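Local coordinates for protein thioredoxin reductase (Streptomyces clavuligerus, PDB 4NTD) that is an FAD-containing flavoenzyme related to thioredoxin reductases that catalyses disulfide bond formation in natural products, probably including holomycin, at residues P163-Y168 against L190-W194; Q173-G179 against S195-F201. All coordinates share one frame; numbering follows the deposited sequence. Where two conformers were deposited one is given.

Interaction 1: P163-Y168 against L190-W194; sequences PYCHGY and LLRQW. With GSH (glutathione), chain B.
Trp194, with CG anti to its carbonyl carbon (chi1 -76°), spreads one indole face over the ridge formed by Pro163 and Gly167. CH-pi contacts place Pro163 CB 3.9 Å from the centroid of the Trp194 six-membered ring and Gly167 CA 3.6 Å from that of the five-membered ring, 16° off its normal. Lacking a side chain, Gly167 admits the indole; a CB would collide with Trp194 NE1. Pro163 CG fits the notch between two leucine methyls, 3.7 Å from Leu190 CD2 and 3.9 Å from Leu191 CD2. The CH2 corner of Trp194 meets Tyr164 in an offset edge-to-face pair, indole edge toward phenol face, planes at 81°. Trp194 NE1 binds weakly to a water that also accepts from Tyr168 N; its stronger partner is Arg51 O of the second subunit. With an alanine in place of Trp194, Pro163 and Gly167 would probably lose the indole above them, and Arg51 O its N-H partner. Asn320 ND2 of the second subunit hydrogen-bonds to Tyr164 OH, while glutathione SG2 lies 2.9 Å from Pro163 N and Tyr164 N. The contact borders the CxxC redox site, with its Cys162-Cys165 disulfide at the start of helix 163-166.

Interaction 2: Q173-G179 against S195-F201; sequences QPLGVLG and SDDVVLF
Ser195 OG donates to Gln173 O at 2.7 Å from a position tilted 31° out of the carbonyl plane. The same hydroxyl accepts from Asp197 N at 3.1 Å, closing an ST turn; with OG anti to the backbone N (chi1 -179°), one side chain grips both its own turn and segment 173-179 across from it. From there a parallel ladder runs through Leu175 N to Asp197 O (2.9 Å), Val199 N to Leu175 O, Val177 N to Val199 O and Phe201 N to Val177 O (2.8 Å). Gly179 N to Phe201 O prolongs it, though more bent, with 132° at the hydrogen. At the ladder's start, Asp197 sets OD2 3.5 Å from Pro174 CB, while its OD1 forms a salt bridge with Arg250. Packing differs between the two faces. On one, Val177 CG1 meets Leu200 CD1 at 4.0 Å, and Leu175 and Val198 continue the apolar layer. On the other, the edge of the Phe201 ring reaches Gly176 CA with CE2, a place where a CB would clash, and Phe201 CD2 touches Leu178 CD2 at 4.1 Å. The pair forms two strands of a beta-alpha-beta unit: Val177 and Leu200 pack on the connecting helix 184-191, strand 252-254 pairs with the far side of strand 175-178, and strand 222-223 lies next beyond strand 198-201.

How the interactions relate
Both contacts are largely buried, and their segments alternate along the chain around one beta-alpha-beta unit. Interaction 2 joins its two strands through backbone hydrogen bonds; interaction 1 uses the end of the intervening helix 184-191 and the turn after it, and has no hydrogen bond directly across its segments, relying on rings, methyls and a shared water. They meet where Leu191 CD1 packs on Val177 CG2 at 3.6 Å, which links the sheet to the leucines that receive Pro163. Their surroundings differ: interaction 1 borders glutathione, FAD and the second subunit, whereas no other chain of the assembly touches interaction 2, whose polar side chains Gln173 and Asp197 find partners in Ser251 and Arg250 of its own chain.

Interaction 1: P163-Y168 against L190-W194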
loop_
_atom_site.group_PDB
_atom_site.type_symbol
_atom_site.label_atom_id
_atom_site.label_comp_id
_atom_site.label_asym_id
_atom_site.label_seq_id
_atom_site.Cartn_x
_atom_site.Cartn_y
_atom_site.Cartn_z
ATOM N N PRO A 163 -11.785 12.751 7.131
ATOM C CA PRO A 163 -10.956 13.928 7.422
ATOM C C PRO A 163 -9.589 13.955 6.730
ATOM O O PRO A 163 -9.056 15.035 6.486
ATOM C CB PRO A 163 -10.776 13.866 8.949
ATOM C CG PRO A 163 -11.923 13.053 9.431
ATOM C CD PRO A 163 -12.095 12.012 8.373
ATOM N N TYR A 164 -9.019 12.794 6.421
ATOM C CA TYR A 164 -7.752 12.757 5.681
ATOM C C TYR A 164 -7.959 13.209 4.237
ATOM O O TYR A 164 -7.125 13.922 3.675
ATOM C CB TYR A 164 -7.105 11.367 5.756
ATOM C CG TYR A 164 -6.788 10.995 7.184
ATOM C CD1 TYR A 164 -5.790 11.660 7.879
ATOM C CD2 TYR A 164 -7.518 10.022 7.857
ATOM C CE1 TYR A 164 -5.511 11.356 9.194
ATOM C CE2 TYR A 164 -7.246 9.709 9.176
ATOM C CZ TYR A 164 -6.238 10.381 9.836
ATOM O OH TYR A 164 -5.946 10.098 11.142
ATOM N N CYS A 165 -9.092 12.820 3.659
ATOM C CA CYS A 165 -9.430 13.178 2.287
ATOM C C CYS A 165 -9.789 14.654 2.135
ATOM O O CYS A 165 -9.419 15.282 1.144
ATOM C CB CYS A 165 -10.606 12.329 1.799
ATOM S SG CYS A 165 -10.373 10.546 1.974
ATOM N N HIS A 166 -10.501 15.200 3.122
ATOM C CA HIS A 166 -11.146 16.512 2.995
ATOM C C HIS A 166 -10.750 17.565 4.025
ATOM O O HIS A 166 -11.008 18.751 3.814
ATOM C CB HIS A 166 -12.658 16.334 3.087
ATOM C CG HIS A 166 -13.198 15.318 2.136
ATOM N ND1 HIS A 166 -13.835 14.169 2.550
ATOM C CD2 HIS A 166 -13.182 15.275 0.786
ATOM C CE1 HIS A 166 -14.195 13.467 1.491
ATOM N NE2 HIS A 166 -13.812 14.116 0.409
ATOM N N GLY A 167 -10.156 17.138 5.134
ATOM C CA GLY A 167 -9.879 18.027 6.258
ATOM C C GLY A 167 -9.086 19.259 5.880
ATOM O O GLY A 167 -9.471 20.379 6.215
ATOM N N TYR A 168 -7.972 19.063 5.182
ATOM C CA TYR A 168 -7.123 20.187 4.807
ATOM C C TYR A 168 -7.909 21.253 4.041
ATOM O O TYR A 168 -7.756 22.450 4.291
ATOM C CB TYR A 168 -5.930 19.729 3.968
ATOM C CG TYR A 168 -5.013 20.877 3.640
ATOM C CD1 TYR A 168 -4.038 21.284 4.542
ATOM C CD2 TYR A 168 -5.153 21.589 2.453
ATOM C CE1 TYR A 168 -3.209 22.355 4.261
ATOM C CE2 TYR A 168 -4.330 22.662 2.163
ATOM C CZ TYR A 168 -3.359 23.037 3.070
ATOM O OH TYR A 168 -2.534 24.098 2.788
ATOM N N LEU A 190 -11.681 14.007 16.303
ATOM C CA LEU A 190 -10.720 13.921 15.201
ATOM C C LEU A 190 -10.715 15.198 14.353
ATOM O O LEU A 190 -9.653 15.728 14.024
ATOM C CB LEU A 190 -11.030 12.696 14.330
ATOM C CG LEU A 190 -10.226 12.464 13.046
ATOM C CD1 LEU A 190 -8.733 12.381 13.327
ATOM C CD2 LEU A 190 -10.715 11.195 12.365
ATOM N N LEU A 191 -11.904 15.699 14.020
ATOM C CA LEU A 191 -12.031 16.897 13.182
ATOM C C LEU A 191 -11.498 18.174 13.840
ATOM O O LEU A 191 -11.151 19.130 13.141
ATOM C CB LEU A 191 -13.484 17.092 12.738
ATOM C CG LEU A 191 -13.925 16.135 11.628
ATOM C CD1 LEU A 191 -15.441 16.042 11.555
ATOM C CD2 LEU A 191 -13.359 16.572 10.284
ATOM N N ARG A 192 -11.411 18.187 15.171
ATOM C CA ARG A 192 -10.814 19.323 15.890
ATOM C C ARG A 192 -9.340 19.543 15.545
ATOM O O ARG A 192 -8.797 20.616 15.806
ATOM C CB ARG A 192 -10.976 19.176 17.410
ATOM C CG ARG A 192 -12.263 19.772 17.951
ATOM C CD ARG A 192 -12.243 21.297 17.948
ATOM N NE ARG A 192 -11.475 21.873 19.058
ATOM C CZ ARG A 192 -10.258 22.420 18.975
ATOM N NH1 ARG A 192 -9.591 22.481 17.824
ATOM N NH2 ARG A 192 -9.693 22.912 20.073
ATOM N N GLN A 193 -8.697 18.530 14.968
ATOM C CA GLN A 193 -7.337 18.673 14.459
ATOM C C GLN A 193 -7.268 19.606 13.235
ATOM O O GLN A 193 -6.210 20.166 12.946
ATOM C CB GLN A 193 -6.753 17.285 14.144
ATOM C CG GLN A 193 -5.341 17.267 13.573
ATOM C CD GLN A 193 -4.328 18.009 14.430
ATOM O OE1 GLN A 193 -4.504 18.157 15.640
ATOM N NE2 GLN A 193 -3.253 18.471 13.802
ATOM N N TRP A 194 -8.393 19.788 12.537
ATOM C CA TRP A 194 -8.449 20.650 11.348
ATOM C C TRP A 194 -9.135 22.012 11.548
ATOM O O TRP A 194 -8.950 22.914 10.732
ATOM C CB TRP A 194 -9.131 19.908 10.195
ATOM C CG TRP A 194 -8.262 18.879 9.531
ATOM C CD1 TRP A 194 -7.437 19.075 8.462
ATOM C CD2 TRP A 194 -8.141 17.496 9.884
ATOM N NE1 TRP A 194 -6.810 17.899 8.124
ATOM C CE2 TRP A 194 -7.223 16.914 8.983
ATOM C CE3 TRP A 194 -8.715 16.692 10.877
ATOM C CZ2 TRP A 194 -6.870 15.562 9.041
ATOM C CZ3 TRP A 194 -8.360 15.349 10.937
ATOM C CH2 TRP A 194 -7.445 14.799 10.024
HETATM N N1 GSH B . -11.437 4.423 10.611
HETATM C CA1 GSH B . -11.331 5.420 11.679
HETATM C C1 GSH B . -11.391 4.672 13.025
HETATM O O11 GSH B . -12.537 4.385 13.452
HETATM O O12 GSH B . -10.305 4.408 13.599
HETATM C CB1 GSH B . -12.501 6.375 11.675
HETATM C CG1 GSH B . -12.066 7.830 11.512
HETATM C CD1 GSH B . -11.523 8.027 10.099
HETATM O OE1 GSH B . -10.315 8.089 9.878
HETATM N N2 GSH B . -12.477 8.238 9.190
HETATM C CA2 GSH B . -12.196 8.428 7.763
HETATM C C2 GSH B . -12.068 7.091 7.164
HETATM O O2 GSH B . -12.412 6.046 7.718
HETATM C CB2 GSH B . -10.755 8.841 7.457
HETATM S SG2 GSH B . -10.386 10.274 6.367
HETATM N N3 GSH B . -11.391 7.214 6.038
HETATM C CA3 GSH B . -10.931 6.080 5.357
HETATM C C3 GSH B . -11.493 5.848 3.928
HETATM O O31 GSH B . -12.174 6.846 3.292
HETATM O O32 GSH B . -11.258 4.727 3.313
HETATM O O HOH W 1 -6.673 16.291 5.384
#

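Interaction 2: Q173-G179 against S195-F201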
loop_
_atom_site.group_PDB
_atom_site.type_symbol
_atom_site.label_atom_id
_atom_site.label_comp_id
_atom_site.label_asym_id
_atom_site.label_seq_id
_atom_site.Cartn_x
_atom_site.Cartn_y
_atom_site.Cartn_z
ATOM N N GLN A 173 -12.645 26.118 9.074
ATOM C CA GLN A 173 -14.023 26.478 8.740
ATOM C C GLN A 173 -14.990 25.984 9.819
ATOM O O GLN A 173 -14.621 25.151 10.647
ATOM C CB GLN A 173 -14.419 25.905 7.379
ATOM C CG GLN A 173 -13.626 26.487 6.219
ATOM C CD GLN A 173 -14.126 26.019 4.865
ATOM O OE1 GLN A 173 -15.271 25.587 4.723
ATOM N NE2 GLN A 173 -13.266 26.112 3.854
ATOM N N PRO A 174 -16.233 26.506 9.821
ATOM C CA PRO A 174 -17.236 26.002 10.762
ATOM C C PRO A 174 -17.748 24.620 10.349
ATOM O O PRO A 174 -18.539 24.503 9.407
ATOM C CB PRO A 174 -18.354 27.061 10.707
ATOM C CG PRO A 174 -17.778 28.227 9.975
ATOM C CD PRO A 174 -16.733 27.667 9.065
ATOM N N LEU A 175 -17.281 23.589 11.050
ATOM C CA LEU A 175 -17.600 22.202 10.719
ATOM C C LEU A 175 -18.662 21.648 11.659
ATOM O O LEU A 175 -18.680 21.972 12.847
ATOM C CB LEU A 175 -16.349 21.325 10.815
ATOM C CG LEU A 175 -15.073 21.847 10.155
ATOM C CD1 LEU A 175 -13.959 20.822 10.294
ATOM C CD2 LEU A 175 -15.304 22.196 8.692
ATOM N N GLY A 176 -19.541 20.808 11.121
ATOM C CA GLY A 176 -20.537 20.107 11.925
ATOM C C GLY A 176 -20.373 18.603 11.812
ATOM O O GLY A 176 -19.835 18.104 10.823
ATOM N N VAL A 177 -20.824 17.887 12.839
ATOM C CA VAL A 177 -20.876 16.425 12.823
ATOM C C VAL A 177 -22.271 15.985 13.253
ATOM O O VAL A 177 -22.758 16.417 14.296
ATOM C CB VAL A 177 -19.838 15.803 13.779
ATOM C CG1 VAL A 177 -19.897 14.281 13.724
ATOM C CG2 VAL A 177 -18.438 16.300 13.442
ATOM N N LEU A 178 -22.914 15.134 12.454
ATOM C CA LEU A 178 -24.243 14.623 12.801
ATOM C C LEU A 178 -24.124 13.380 13.676
ATOM O O LEU A 178 -23.335 12.483 13.381
ATOM C CB LEU A 178 -25.051 14.287 11.545
ATOM C CG LEU A 178 -25.187 15.379 10.481
ATOM C CD1 LEU A 178 -26.113 14.906 9.371
ATOM C CD2 LEU A 178 -25.698 16.682 11.077
ATOM N N GLY A 179 -24.921 13.323 14.741
ATOM C CA GLY A 179 -24.909 12.184 15.662
ATOM C C GLY A 179 -25.752 11.024 15.166
ATOM O O GLY A 179 -26.701 10.608 15.833
ATOM N N SER A 195 -9.931 22.161 12.607
ATOM C CA SER A 195 -10.601 23.438 12.888
ATOM C C SER A 195 -10.894 23.593 14.373
ATOM O O SER A 195 -11.138 22.603 15.057
ATOM C CB SER A 195 -11.916 23.534 12.106
ATOM O OG SER A 195 -12.565 24.774 12.339
ATOM N N ASP A 196 -10.879 24.837 14.859
ATOM C CA ASP A 196 -11.256 25.087 16.255
ATOM C C ASP A 196 -12.755 25.359 16.390
ATOM O O ASP A 196 -13.246 25.595 17.492
ATOM C CB ASP A 196 -10.409 26.200 16.896
ATOM C CG ASP A 196 -10.627 27.560 16.262
ATOM O OD1 ASP A 196 -11.488 27.678 15.369
ATOM O OD2 ASP A 196 -9.925 28.514 16.659
ATOM N N ASP A 197 -13.479 25.282 15.270
ATOM C CA ASP A 197 -14.928 25.486 15.231
ATOM C C ASP A 197 -15.605 24.203 14.733
ATOM O O ASP A 197 -15.876 24.049 13.539
ATOM C CB ASP A 197 -15.246 26.678 14.315
ATOM C CG ASP A 197 -16.703 27.121 14.384
ATOM O OD1 ASP A 197 -17.529 26.459 15.047
ATOM O OD2 ASP A 197 -17.020 28.154 13.761
ATOM N N VAL A 198 -15.851 23.285 15.665
ATOM C CA VAL A 198 -16.488 22.000 15.376
ATOM C C VAL A 198 -17.652 21.797 16.342
ATOM O O VAL A 198 -17.472 21.889 17.553
ATOM C CB VAL A 198 -15.496 20.828 15.531
ATOM C CG1 VAL A 198 -16.175 19.498 15.223
ATOM C CG2 VAL A 198 -14.289 21.026 14.625
ATOM N N VAL A 199 -18.838 21.522 15.800
ATOM C CA VAL A 199 -20.041 21.302 16.601
ATOM C C VAL A 199 -20.595 19.900 16.360
ATOM O O VAL A 199 -20.685 19.453 15.214
ATOM C CB VAL A 199 -21.127 22.345 16.252
ATOM C CG1 VAL A 199 -22.476 21.964 16.850
ATOM C CG2 VAL A 199 -20.703 23.724 16.730
ATOM N N LEU A 200 -20.972 19.220 17.441
ATOM C CA LEU A 200 -21.665 17.938 17.353
ATOM C C LEU A 200 -23.163 18.158 17.510
ATOM O O LEU A 200 -23.613 18.680 18.529
ATOM C CB LEU A 200 -21.169 16.965 18.428
ATOM C CG LEU A 200 -21.892 15.612 18.521
ATOM C CD1 LEU A 200 -21.724 14.806 17.242
ATOM C CD2 LEU A 200 -21.405 14.813 19.719
ATOM N N PHE A 201 -23.925 17.762 16.495
ATOM C CA PHE A 201 -25.380 17.731 16.583
ATOM C C PHE A 201 -25.747 16.361 17.146
ATOM O O PHE A 201 -25.695 15.360 16.431
ATOM C CB PHE A 201 -25.996 17.980 15.206
ATOM C CG PHE A 201 -25.665 19.334 14.644
ATOM C CD1 PHE A 201 -26.452 20.437 14.950
ATOM C CD2 PHE A 201 -24.549 19.517 13.834
ATOM C CE1 PHE A 201 -26.145 21.690 14.448
ATOM C CE2 PHE A 201 -24.238 20.769 13.330
ATOM C CZ PHE A 201 -25.037 21.858 13.637
#